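Local structure of rhomboid protease GlpG (Haemophilus influenzae, 2NR9) at residues Phe73-Gly78 / Gly142-Leu147; Met91-Ala96 / Phe113-Val118; Phe127-Asp130 / His135-Asp138. The protein probably catalyses intramembrane proteolysis, cleaving type-1 transmembrane domains with a catalytic dyad contributed by different transmembrane helices. The protein carries 2 engineered substitutions. One frame throughout, in Å; residues are numbered along the deposited sequence.

Overall arrangement
Along the chain, helix 63-84 supplies the first half of interaction 1 (Phe73-Gly78), and helix 86-108 follows with the first half of interaction 2 (Met91-Ala96). Interaction 2 closes first, when the chain returns through residues 113-118 into helix 116-131. The far end of that helix opens interaction 3, which closes almost at once as residues 135-138 turn back on it. Interaction 1 closes last, at 142-147, and so encloses the other two, which follow one another in series. Interactions 1 and 2 also meet in space, where Phe73 packs on Leu115 and Val118. Together the contacts tie three consecutive helices and the connection after them into the rhomboid bundle.

Interaction 1: residues Phe73-Gly78 / Gly142-Leu147; sequences FFIFGG and GFFTML
Phe76 and Ile75, on neighbouring positions of helix 63-84, both reach the side chain of Phe144, which projects from the connection after helix 116-131. The two phenyl groups form an offset edge-to-face pair. Their centroids lie 5.6 Å apart and their planes are turned by 70°, with an edge of Phe76 directed toward the face of Phe144. The touching rim of Phe76 is its far end: CZ comes within 3.5 Å of Phe144 CB, near the plane of the Phe76 ring, and CE1 lies 3.8 Å from Phe144 CD2. Ile75 takes the far end of the Phe144 ring, its CD1 methyl 3.7 Å from Phe144 CZ, and the two side chains cross at about a right angle. Phe144 is therefore met at its root by an aromatic edge and at its tip by a methyl group.

Ile75 reaches across on a straight outer chain (chi2 -175°), which carries CD1 away from the helix. Its other branch stays close to home, with CG2 3.7 Å above one face of the Phe76 ring and offset toward the rim. Behind this first shell, side chains of Val122 and Leu123 on helix 116-131 also pack against Phe76. Phe144 has a further aromatic neighbour in Trp72, again edge to face. A bound polyether detergent touches both Ile75 and Phe144, which places this apolar cluster beside the part of the surface where that chain lies.

The backbones stay well apart, 9.8 Å between the CA atoms of Phe76 and Phe144, and the contact is made by side chains alone. It joins the predicted second and fifth transmembrane segments, the pair whose interface is discussed in rhomboid proteases as a possible lateral route for substrate entry.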
ATOM      1  N   PHE A  73      -6.904   1.917  -1.854  1.00 49.80           N
ATOM      2  CA  PHE A  73      -6.410   1.997  -0.469  1.00 50.21           C
ATOM      3  C   PHE A  73      -7.510   2.407   0.508  1.00 50.12           C
ATOM      4  O   PHE A  73      -7.566   1.905   1.628  1.00 49.45           O
ATOM      5  CB  PHE A  73      -5.220   2.959  -0.342  1.00 49.96           C
ATOM      6  CG  PHE A  73      -4.673   3.075   1.078  1.00 51.10           C
ATOM      7  CD1 PHE A  73      -3.833   2.101   1.592  1.00 50.34           C
ATOM      8  CD2 PHE A  73      -5.010   4.155   1.886  1.00 51.05           C
ATOM      9  CE1 PHE A  73      -3.331   2.202   2.884  1.00 51.12           C
ATOM     10  CE2 PHE A  73      -4.518   4.258   3.183  1.00 50.82           C
ATOM     11  CZ  PHE A  73      -3.673   3.288   3.678  1.00 51.10           C
ATOM     12  N   PHE A  74      -8.378   3.325   0.093  1.00 49.57           N
ATOM     13  CA  PHE A  74      -9.427   3.784   0.985  1.00 49.66           C
ATOM     14  C   PHE A  74     -10.386   2.641   1.302  1.00 49.18           C
ATOM     15  O   PHE A  74     -10.695   2.381   2.464  1.00 48.25           O
ATOM     16  CB  PHE A  74     -10.177   4.981   0.396  1.00 50.91           C
ATOM     17  CG  PHE A  74     -11.122   5.636   1.365  1.00 51.70           C
ATOM     18  CD1 PHE A  74     -10.654   6.544   2.305  1.00 52.03           C
ATOM     19  CD2 PHE A  74     -12.475   5.337   1.346  1.00 51.44           C
ATOM     20  CE1 PHE A  74     -11.521   7.136   3.218  1.00 51.76           C
ATOM     21  CE2 PHE A  74     -13.344   5.927   2.252  1.00 52.11           C
ATOM     22  CZ  PHE A  74     -12.864   6.831   3.187  1.00 51.65           C
ATOM     23  N   ILE A  75     -10.791   1.916   0.264  1.00 48.64           N
ATOM     24  CA  ILE A  75     -11.686   0.784   0.420  1.00 48.04           C
ATOM     25  C   ILE A  75     -11.080  -0.370   1.219  1.00 49.30           C
ATOM     26  O   ILE A  75     -11.633  -0.777   2.235  1.00 49.33           O
ATOM     27  CB  ILE A  75     -12.163   0.244  -0.944  1.00 48.53           C
ATOM     28  CG1 ILE A  75     -13.075   1.263  -1.633  1.00 47.78           C
ATOM     29  CG2 ILE A  75     -12.893  -1.081  -0.762  1.00 47.93           C
ATOM     30  CD1 ILE A  75     -13.686   0.758  -2.944  1.00 49.20           C
ATOM     31  N   PHE A  76      -9.938  -0.888   0.766  1.00 50.07           N
ATOM     32  CA  PHE A  76      -9.328  -2.062   1.406  1.00 49.93           C
ATOM     33  C   PHE A  76      -8.458  -1.758   2.626  1.00 50.22           C
ATOM     34  O   PHE A  76      -8.363  -2.577   3.543  1.00 49.88           O
ATOM     35  CB  PHE A  76      -8.613  -2.945   0.379  1.00 50.64           C
ATOM     36  CG  PHE A  76      -9.538  -3.500  -0.684  1.00 51.95           C
ATOM     37  CD1 PHE A  76      -9.763  -2.799  -1.861  1.00 51.96           C
ATOM     38  CD2 PHE A  76     -10.246  -4.674  -0.465  1.00 51.90           C
ATOM     39  CE1 PHE A  76     -10.648  -3.283  -2.823  1.00 53.05           C
ATOM     40  CE2 PHE A  76     -11.129  -5.170  -1.427  1.00 53.03           C
ATOM     41  CZ  PHE A  76     -11.333  -4.470  -2.602  1.00 52.28           C
ATOM     42  N   GLY A  77      -7.800  -0.603   2.621  1.00 49.85           N
ATOM     43  CA  GLY A  77      -7.062  -0.158   3.789  1.00 48.71           C
ATOM     44  C   GLY A  77      -8.074   0.050   4.904  1.00 49.64           C
ATOM     45  O   GLY A  77      -7.820  -0.280   6.070  1.00 48.35           O
ATOM     46  N   GLY A  78      -9.248   0.554   4.526  1.00 48.27           N
ATOM     47  CA  GLY A  78     -10.349   0.772   5.467  1.00 49.27           C
ATOM     48  C   GLY A  78     -10.878  -0.535   6.035  1.00 50.46           C
ATOM     49  O   GLY A  78     -11.098  -0.646   7.241  1.00 50.32           O
ATOM     50  N   GLY A 142     -17.113  -7.917  -6.739  1.00116.73           N
ATOM     51  CA  GLY A 142     -17.237  -8.703  -7.957  1.00117.57           C
ATOM     52  C   GLY A 142     -16.302  -8.164  -9.022  1.00118.21           C
ATOM     53  O   GLY A 142     -15.932  -8.873  -9.958  1.00118.24           O
ATOM     54  N   PHE A 143     -15.904  -6.904  -8.858  1.00118.85           N
ATOM     55  CA  PHE A 143     -15.006  -6.249  -9.799  1.00119.42           C
ATOM     56  C   PHE A 143     -13.610  -6.129  -9.191  1.00119.78           C
ATOM     57  O   PHE A 143     -12.605  -6.280  -9.886  1.00119.79           O
ATOM     58  CB  PHE A 143     -15.537  -4.860 -10.161  1.00119.52           C
ATOM     59  CG  PHE A 143     -17.022  -4.820 -10.394  1.00119.65           C
ATOM     60  CD1 PHE A 143     -17.872  -4.306  -9.427  1.00119.66           C
ATOM     61  CD2 PHE A 143     -17.572  -5.335 -11.556  1.00119.66           C
ATOM     62  CE1 PHE A 143     -19.238  -4.274  -9.630  1.00119.65           C
ATOM     63  CE2 PHE A 143     -18.939  -5.311 -11.761  1.00119.69           C
ATOM     64  CZ  PHE A 143     -19.772  -4.781 -10.796  1.00119.68           C
ATOM     65  N   PHE A 144     -13.556  -5.849  -7.890  1.00120.22           N
ATOM     66  CA  PHE A 144     -12.284  -5.728  -7.180  1.00120.63           C
ATOM     67  C   PHE A 144     -11.639  -7.097  -6.967  1.00121.21           C
ATOM     68  O   PHE A 144     -10.517  -7.194  -6.468  1.00121.10           O
ATOM     69  CB  PHE A 144     -12.469  -5.009  -5.839  1.00120.28           C
ATOM     70  CG  PHE A 144     -12.886  -3.569  -5.971  1.00119.96           C
ATOM     71  CD1 PHE A 144     -14.199  -3.189  -5.749  1.00119.88           C
ATOM     72  CD2 PHE A 144     -11.965  -2.597  -6.326  1.00119.82           C
ATOM     73  CE1 PHE A 144     -14.582  -1.865  -5.867  1.00119.78           C
ATOM     74  CE2 PHE A 144     -12.344  -1.274  -6.449  1.00119.68           C
ATOM     75  CZ  PHE A 144     -13.652  -0.908  -6.219  1.00119.69           C
ATOM     76  N   THR A 145     -12.372  -8.150  -7.319  1.00122.03           N
ATOM     77  CA  THR A 145     -11.860  -9.512  -7.230  1.00122.84           C
ATOM     78  C   THR A 145     -11.215  -9.875  -8.564  1.00123.46           C
ATOM     79  O   THR A 145     -10.207 -10.582  -8.610  1.00123.55           O
ATOM     80  CB  THR A 145     -12.985 -10.524  -6.929  1.00122.78           C
ATOM     81  OG1 THR A 145     -13.677 -10.137  -5.736  1.00122.77           O
ATOM     82  CG2 THR A 145     -12.415 -11.922  -6.751  1.00122.78           C
ATOM     83  N   MET A 146     -11.813  -9.381  -9.646  1.00124.14           N
ATOM     84  CA  MET A 146     -11.299  -9.600 -10.994  1.00124.72           C
ATOM     85  C   MET A 146     -10.015  -8.813 -11.214  1.00125.02           C
ATOM     86  O   MET A 146      -8.982  -9.378 -11.570  1.00124.99           O
ATOM     87  CB  MET A 146     -12.339  -9.178 -12.037  1.00124.89           C
ATOM     88  CG  MET A 146     -13.514 -10.128 -12.181  1.00125.09           C
ATOM     89  SD  MET A 146     -13.045 -11.683 -12.965  1.00125.21           S
ATOM     90  CE  MET A 146     -14.627 -12.522 -13.020  1.00125.24           C
ATOM     91  N   LEU A 147     -10.095  -7.502 -11.011  1.00125.48           N
ATOM     92  CA  LEU A 147      -8.946  -6.626 -11.191  1.00125.99           C
ATOM     93  C   LEU A 147      -7.773  -7.068 -10.321  1.00126.37           C
ATOM     94  O   LEU A 147      -7.013  -6.243  -9.813  1.00126.39           O
ATOM     95  CB  LEU A 147      -9.326  -5.174 -10.896  1.00126.02           C
ATOM     96  CG  LEU A 147     -10.471  -4.610 -11.745  1.00126.05           C
ATOM     97  CD1 LEU A 147     -10.808  -3.186 -11.333  1.00126.06           C
ATOM     98  CD2 LEU A 147     -10.131  -4.678 -13.227  1.00126.06           C
TER

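Interaction 2: residues Met91-Ala96 / Phe113-Val118; sequences MLYVVA and FGLSGV
The ring of Tyr93, on helix 86-108, presents one edge to Leu115, just before the nucleophile Ser116 at the start of helix 116-131, and to Val118, two residues after it. Residues 114-117 read Gly-Leu-Ser-Gly, the GxSG motif of rhomboid proteases, and the contact packs helix 86-108 against this part of the catalytic core.

Tyr93 and Leu115 cross at about a right angle, with Leu115 CD1 near the ring plane and 3.9 Å from Tyr93 CE1. Val118 approaches the adjoining ring atom more slantwise: both of its methyls, CG1 and CG2, lie 4.0 Å from Tyr93 CD1, so the fork of the valine faces a single corner of the ring. In the tyrosine a chi1 of 166° sets CG anti to the backbone N, and the ring thereby reaches the other helix although the bond to CB does not point at it. Its hydroxyl is hydrogen-bonded to Thr57 OG1, a polar tether at the far end of a ring whose CD1-CE1 side meets Leu115 and Val118.

Ser116 OG turns from this interface to a hydrogen bond with His169 NE2, completing the catalytic dyad, while Leu115 also packs on Leu70 of helix 63-84. One turn along from Tyr93 the backbones draw closest, 5.5 Å between the CA atoms of Ala96 and Val118, and there Ala96 CB sits 4.3 Å from Val118 CA.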
ATOM      1  N   MET A  91       1.061  -0.291  10.767  1.00 44.14           N
ATOM      2  CA  MET A  91       2.200  -1.218  10.640  1.00 44.86           C
ATOM      3  C   MET A  91       2.386  -1.766   9.227  1.00 43.10           C
ATOM      4  O   MET A  91       3.500  -1.771   8.693  1.00 42.35           O
ATOM      5  CB  MET A  91       2.060  -2.388  11.625  1.00 47.69           C
ATOM      6  CG  MET A  91       2.387  -2.048  13.075  1.00 51.37           C
ATOM      7  SD  MET A  91       2.273  -3.507  14.147  1.00 55.94           S
ATOM      8  CE  MET A  91       2.746  -2.812  15.729  1.00 54.92           C
ATOM      9  N   LEU A  92       1.326  -2.324   8.659  1.00 41.83           N
ATOM     10  CA  LEU A  92       1.402  -2.816   7.292  1.00 40.74           C
ATOM     11  C   LEU A  92       1.899  -1.683   6.392  1.00 41.58           C
ATOM     12  O   LEU A  92       2.736  -1.899   5.513  1.00 43.01           O
ATOM     13  CB  LEU A  92       0.023  -3.276   6.808  0.50 42.30           C
ATOM     14  CG  LEU A  92      -0.558  -4.592   7.332  0.50 42.83           C
ATOM     15  CD1 LEU A  92      -2.063  -4.631   7.106  0.50 43.63           C
ATOM     16  CD2 LEU A  92       0.120  -5.780   6.666  0.50 43.43           C
ATOM     17  N   TYR A  93       1.438  -0.461   6.654  1.00 42.74           N
ATOM     18  CA  TYR A  93       1.846   0.694   5.832  1.00 43.09           C
ATOM     19  C   TYR A  93       3.338   1.010   5.934  1.00 43.37           C
ATOM     20  O   TYR A  93       4.019   1.195   4.913  1.00 43.65           O
ATOM     21  CB  TYR A  93       1.021   1.943   6.169  1.00 42.82           C
ATOM     22  CG  TYR A  93       1.614   3.214   5.602  1.00 44.06           C
ATOM     23  CD1 TYR A  93       1.482   3.528   4.250  1.00 44.06           C
ATOM     24  CD2 TYR A  93       2.344   4.079   6.406  1.00 44.36           C
ATOM     25  CE1 TYR A  93       2.060   4.677   3.720  1.00 43.79           C
ATOM     26  CE2 TYR A  93       2.921   5.235   5.886  1.00 44.08           C
ATOM     27  CZ  TYR A  93       2.777   5.529   4.546  1.00 44.24           C
ATOM     28  OH  TYR A  93       3.345   6.679   4.034  1.00 44.54           O
ATOM     29  N   VAL A  94       3.829   1.141   7.160  1.00 42.49           N
ATOM     30  CA  VAL A  94       5.223   1.451   7.381  1.00 42.45           C
ATOM     31  C   VAL A  94       6.130   0.378   6.771  1.00 42.91           C
ATOM     32  O   VAL A  94       7.075   0.690   6.048  1.00 42.57           O
ATOM     33  CB  VAL A  94       5.545   1.609   8.896  1.00 42.47           C
ATOM     34  CG1 VAL A  94       7.033   1.761   9.098  1.00 42.72           C
ATOM     35  CG2 VAL A  94       4.809   2.814   9.481  1.00 43.52           C
ATOM     36  N   VAL A  95       5.802  -0.887   7.039  1.00 43.67           N
ATOM     37  CA  VAL A  95       6.599  -2.032   6.587  1.00 43.12           C
ATOM     38  C   VAL A  95       6.513  -2.280   5.084  1.00 43.32           C
ATOM     39  O   VAL A  95       7.530  -2.529   4.430  1.00 45.37           O
ATOM     40  CB  VAL A  95       6.225  -3.319   7.360  1.00 43.96           C
ATOM     41  CG1 VAL A  95       6.806  -4.553   6.672  1.00 44.66           C
ATOM     42  CG2 VAL A  95       6.694  -3.225   8.819  1.00 42.35           C
ATOM     43  N   ALA A  96       5.306  -2.259   4.536  1.00 40.46           N
ATOM     44  CA  ALA A  96       5.163  -2.401   3.094  1.00 41.12           C
ATOM     45  C   ALA A  96       5.903  -1.264   2.385  1.00 41.73           C
ATOM     46  O   ALA A  96       6.645  -1.501   1.435  1.00 43.36           O
ATOM     47  CB  ALA A  96       3.710  -2.424   2.694  1.00 39.01           C
ATOM     48  N   PHE A 113       7.650   6.825  -7.018  1.00 43.59           N
ATOM     49  CA  PHE A 113       6.772   7.472  -6.044  1.00 42.29           C
ATOM     50  C   PHE A 113       5.402   6.831  -6.095  1.00 41.45           C
ATOM     51  O   PHE A 113       4.967   6.364  -7.147  1.00 42.59           O
ATOM     52  CB  PHE A 113       6.597   8.962  -6.385  1.00 41.80           C
ATOM     53  CG  PHE A 113       7.808   9.800  -6.126  1.00 41.95           C
ATOM     54  CD1 PHE A 113       8.521  10.352  -7.175  1.00 42.74           C
ATOM     55  CD2 PHE A 113       8.200  10.087  -4.832  1.00 41.80           C
ATOM     56  CE1 PHE A 113       9.611  11.154  -6.935  1.00 42.81           C
ATOM     57  CE2 PHE A 113       9.288  10.886  -4.590  1.00 42.35           C
ATOM     58  CZ  PHE A 113      10.000  11.415  -5.639  1.00 42.45           C
ATOM     59  N   GLY A 114       4.664   6.910  -4.995  1.00 40.12           N
ATOM     60  CA  GLY A 114       3.304   6.395  -4.996  1.00 39.34           C
ATOM     61  C   GLY A 114       2.984   5.314  -3.991  1.00 40.75           C
ATOM     62  O   GLY A 114       3.860   4.561  -3.555  1.00 41.87           O
ATOM     63  N   LEU A 115       1.685   5.132  -3.777  1.00 41.42           N
ATOM     64  CA  LEU A 115       1.147   4.217  -2.783  1.00 43.39           C
ATOM     65  C   LEU A 115       0.799   2.805  -3.323  1.00 45.67           C
ATOM     66  O   LEU A 115       0.318   1.956  -2.567  1.00 46.34           O
ATOM     67  CB  LEU A 115      -0.115   4.860  -2.175  1.00 42.55           C
ATOM     68  CG  LEU A 115      -0.690   4.360  -0.851  1.00 43.16           C
ATOM     69  CD1 LEU A 115       0.278   4.638   0.283  1.00 43.25           C
ATOM     70  CD2 LEU A 115      -2.047   5.046  -0.583  1.00 43.17           C
ATOM     71  N   SER A 116       1.067   2.541  -4.604  1.00 47.24           N
ATOM     72  CA  SER A 116       0.681   1.243  -5.204  1.00 49.32           C
ATOM     73  C   SER A 116       1.340   0.002  -4.582  1.00 49.27           C
ATOM     74  O   SER A 116       0.735  -1.065  -4.531  1.00 49.38           O
ATOM     75  CB  SER A 116       0.822   1.253  -6.734  1.00 50.07           C
ATOM     76  OG  SER A 116       2.152   1.521  -7.131  1.00 52.92           O
ATOM     77  N   GLY A 117       2.561   0.156  -4.082  1.00 48.88           N
ATOM     78  CA  GLY A 117       3.241  -0.938  -3.397  1.00 47.42           C
ATOM     79  C   GLY A 117       2.522  -1.282  -2.101  1.00 46.47           C
ATOM     80  O   GLY A 117       2.460  -2.445  -1.705  1.00 46.40           O
ATOM     81  N   VAL A 118       1.988  -0.260  -1.435  1.00 45.35           N
ATOM     82  CA  VAL A 118       1.217  -0.456  -0.205  1.00 43.75           C
ATOM     83  C   VAL A 118      -0.156  -1.046  -0.530  1.00 41.90           C
ATOM     84  O   VAL A 118      -0.656  -1.922   0.188  1.00 42.62           O
ATOM     85  CB  VAL A 118       1.049   0.863   0.579  1.00 44.67           C
ATOM     86  CG1 VAL A 118       0.183   0.646   1.821  1.00 44.11           C
ATOM     87  CG2 VAL A 118       2.409   1.419   0.976  1.00 45.19           C
TER

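Interaction 3: residues Phe127-Asp130 / His135-Asp138; sequences FIRD and HLFD
Phe137 folds back onto the last turn of helix 116-131, where Asp130 and Arg129 receive it. These three residues bury the most surface in the contact, in nearly equal shares. The phenylalanine reaches the helix with the CD1-CE1 side of its ring. CE1 lies 3.9 Å from Arg129 CB, at the ring edge and near its plane, while CD1 sits 4.1 Å from Asp130 CA. The ring edge thus meets the base of the arginine, and CD1 comes near the main chain of Asp130.

Asp130 meets the same residue nearer its root. Its OD2 is 3.6 Å from Phe137 CB, and the carboxylate and ring planes stand 73° apart. The side chain extends with CG anti to the backbone N (chi1 -178°), bringing the oxygen alongside the returning loop. That oxygen is also hydrogen-bonded to His134 ND1, within the turn itself; this bond may help the acid tolerate its place near the C-terminal end of a helix, where a negative charge is electrostatically unfavourable.

Beyond CB, Arg129 leaves the phenylalanine and its chain bends. Its NH1 arrives 3.9 Å from Leu136 CD2, which approaches the guanidinium obliquely, the two side chains crossing at about a right angle. NE makes a weak hydrogen bond to Tyr125 OH, and the arginine also touches Phe84 of helix 63-84 and Asp183 of helix 166-191. Leu136 and Phe137 both rest on Thr83.

With CA atoms of Asp130 and Phe137 only 6.0 Å apart, the chain reverses tightly. The loop after helix 116-131 doubles back so that an aromatic residue packs on the last turn of the helix it follows, at the predicted cytoplasmic end of the fourth transmembrane helix of the rhomboid fold.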
ATOM      1  N   PHE A 127      -6.792 -10.487   0.758  1.00 56.72           N
ATOM      2  CA  PHE A 127      -6.993 -11.678  -0.084  1.00 57.99           C
ATOM      3  C   PHE A 127      -6.812 -13.004   0.650  1.00 58.68           C
ATOM      4  O   PHE A 127      -7.693 -13.860   0.613  1.00 59.22           O
ATOM      5  CB  PHE A 127      -6.077 -11.641  -1.318  1.00 58.71           C
ATOM      6  CG  PHE A 127      -6.088 -12.924  -2.126  1.00 59.41           C
ATOM      7  CD1 PHE A 127      -7.024 -13.124  -3.130  1.00 59.46           C
ATOM      8  CD2 PHE A 127      -5.170 -13.931  -1.865  1.00 59.06           C
ATOM      9  CE1 PHE A 127      -7.040 -14.304  -3.865  1.00 59.61           C
ATOM     10  CE2 PHE A 127      -5.185 -15.114  -2.591  1.00 59.50           C
ATOM     11  CZ  PHE A 127      -6.119 -15.299  -3.593  1.00 59.22           C
ATOM     12  N   ILE A 128      -5.641 -13.203   1.253  1.00 59.11           N
ATOM     13  CA  ILE A 128      -5.362 -14.459   1.959  1.00 58.87           C
ATOM     14  C   ILE A 128      -6.144 -14.586   3.259  1.00 59.16           C
ATOM     15  O   ILE A 128      -6.442 -15.694   3.707  1.00 58.64           O
ATOM     16  CB  ILE A 128      -3.853 -14.667   2.221  0.65 58.49           C
ATOM     17  CG1 ILE A 128      -3.237 -13.418   2.852  0.65 58.26           C
ATOM     18  CG2 ILE A 128      -3.134 -15.017   0.937  0.65 58.79           C
ATOM     19  CD1 ILE A 128      -3.667 -13.174   4.264  0.65 58.37           C
ATOM     20  N   ARG A 129      -6.412 -13.457   3.905  1.00 59.75           N
ATOM     21  CA  ARG A 129      -7.229 -13.457   5.109  1.00 60.88           C
ATOM     22  C   ARG A 129      -8.628 -13.940   4.768  1.00 60.95           C
ATOM     23  O   ARG A 129      -9.168 -14.821   5.427  1.00 60.08           O
ATOM     24  CB  ARG A 129      -7.285 -12.062   5.721  1.00 61.51           C
ATOM     25  CG  ARG A 129      -6.203 -11.784   6.743  1.00 62.21           C
ATOM     26  CD  ARG A 129      -6.487 -12.541   8.028  1.00 62.43           C
ATOM     27  NE  ARG A 129      -5.856 -11.905   9.176  1.00 63.10           N
ATOM     28  CZ  ARG A 129      -6.097 -12.232  10.438  1.00 62.52           C
ATOM     29  NH1 ARG A 129      -6.963 -13.196  10.726  1.00 62.00           N
ATOM     30  NH2 ARG A 129      -5.477 -11.587  11.416  1.00 62.56           N
ATOM     31  N   ASP A 130      -9.206 -13.359   3.723  1.00 62.40           N
ATOM     32  CA  ASP A 130     -10.528 -13.756   3.259  1.00 64.20           C
ATOM     33  C   ASP A 130     -10.519 -15.238   2.880  1.00 65.60           C
ATOM     34  O   ASP A 130     -11.385 -16.004   3.299  1.00 65.40           O
ATOM     35  CB  ASP A 130     -10.928 -12.917   2.047  1.00 64.57           C
ATOM     36  CG  ASP A 130     -12.313 -13.251   1.542  1.00 65.37           C
ATOM     37  OD1 ASP A 130     -12.450 -13.522   0.331  1.00 65.66           O
ATOM     38  OD2 ASP A 130     -13.253 -13.304   2.365  1.00 65.47           O
ATOM     39  N   HIS A 135     -14.511 -15.100   7.035  1.00 89.67           N
ATOM     40  CA  HIS A 135     -15.608 -14.671   7.897  1.00 91.68           C
ATOM     41  C   HIS A 135     -15.564 -13.163   8.053  1.00 92.73           C
ATOM     42  O   HIS A 135     -16.492 -12.456   7.662  1.00 92.97           O
ATOM     43  CB  HIS A 135     -15.518 -15.329   9.276  1.00 92.28           C
ATOM     44  CG  HIS A 135     -15.871 -16.781   9.276  1.00 92.82           C
ATOM     45  ND1 HIS A 135     -17.159 -17.231   9.082  1.00 92.93           N
ATOM     46  CD2 HIS A 135     -15.117 -17.884   9.495  1.00 93.06           C
ATOM     47  CE1 HIS A 135     -17.179 -18.550   9.152  1.00 93.02           C
ATOM     48  NE2 HIS A 135     -15.953 -18.971   9.403  1.00 93.09           N
ATOM     49  N   LEU A 136     -14.470 -12.680   8.627  1.00 93.88           N
ATOM     50  CA  LEU A 136     -14.264 -11.257   8.846  1.00 94.99           C
ATOM     51  C   LEU A 136     -14.459 -10.408   7.588  1.00 95.84           C
ATOM     52  O   LEU A 136     -14.359  -9.182   7.637  1.00 95.80           O
ATOM     53  CB  LEU A 136     -12.892 -11.019   9.485  1.00 95.10           C
ATOM     54  CG  LEU A 136     -11.813 -12.049   9.133  1.00 95.02           C
ATOM     55  CD1 LEU A 136     -11.558 -12.108   7.638  1.00 95.13           C
ATOM     56  CD2 LEU A 136     -10.527 -11.776   9.894  1.00 95.20           C
ATOM     57  N   PHE A 137     -14.754 -11.065   6.470  1.00 97.14           N
ATOM     58  CA  PHE A 137     -15.034 -10.369   5.216  1.00 98.70           C
ATOM     59  C   PHE A 137     -16.186 -11.046   4.479  1.00100.47           C
ATOM     60  O   PHE A 137     -16.457 -12.228   4.689  1.00100.58           O
ATOM     61  CB  PHE A 137     -13.794 -10.312   4.320  1.00 97.98           C
ATOM     62  CG  PHE A 137     -12.616  -9.624   4.950  1.00 97.42           C
ATOM     63  CD1 PHE A 137     -11.471 -10.336   5.266  1.00 97.18           C
ATOM     64  CD2 PHE A 137     -12.664  -8.274   5.251  1.00 97.14           C
ATOM     65  CE1 PHE A 137     -10.385  -9.707   5.844  1.00 96.94           C
ATOM     66  CE2 PHE A 137     -11.584  -7.643   5.838  1.00 96.96           C
ATOM     67  CZ  PHE A 137     -10.445  -8.362   6.135  1.00 96.95           C
ATOM     68  N   ASP A 138     -16.852 -10.295   3.608  1.00102.65           N
ATOM     69  CA  ASP A 138     -17.990 -10.819   2.861  1.00104.79           C
ATOM     70  C   ASP A 138     -17.883 -10.524   1.366  1.00106.23           C
ATOM     71  O   ASP A 138     -18.824 -10.014   0.759  1.00106.40           O
ATOM     72  CB  ASP A 138     -19.298 -10.245   3.415  1.00104.96           C
ATOM     73  CG  ASP A 138     -19.528 -10.612   4.870  1.00105.20           C
ATOM     74  OD1 ASP A 138     -20.226  -9.852   5.572  1.00105.27           O
ATOM     75  OD2 ASP A 138     -18.994 -11.649   5.317  1.00105.30           O
TER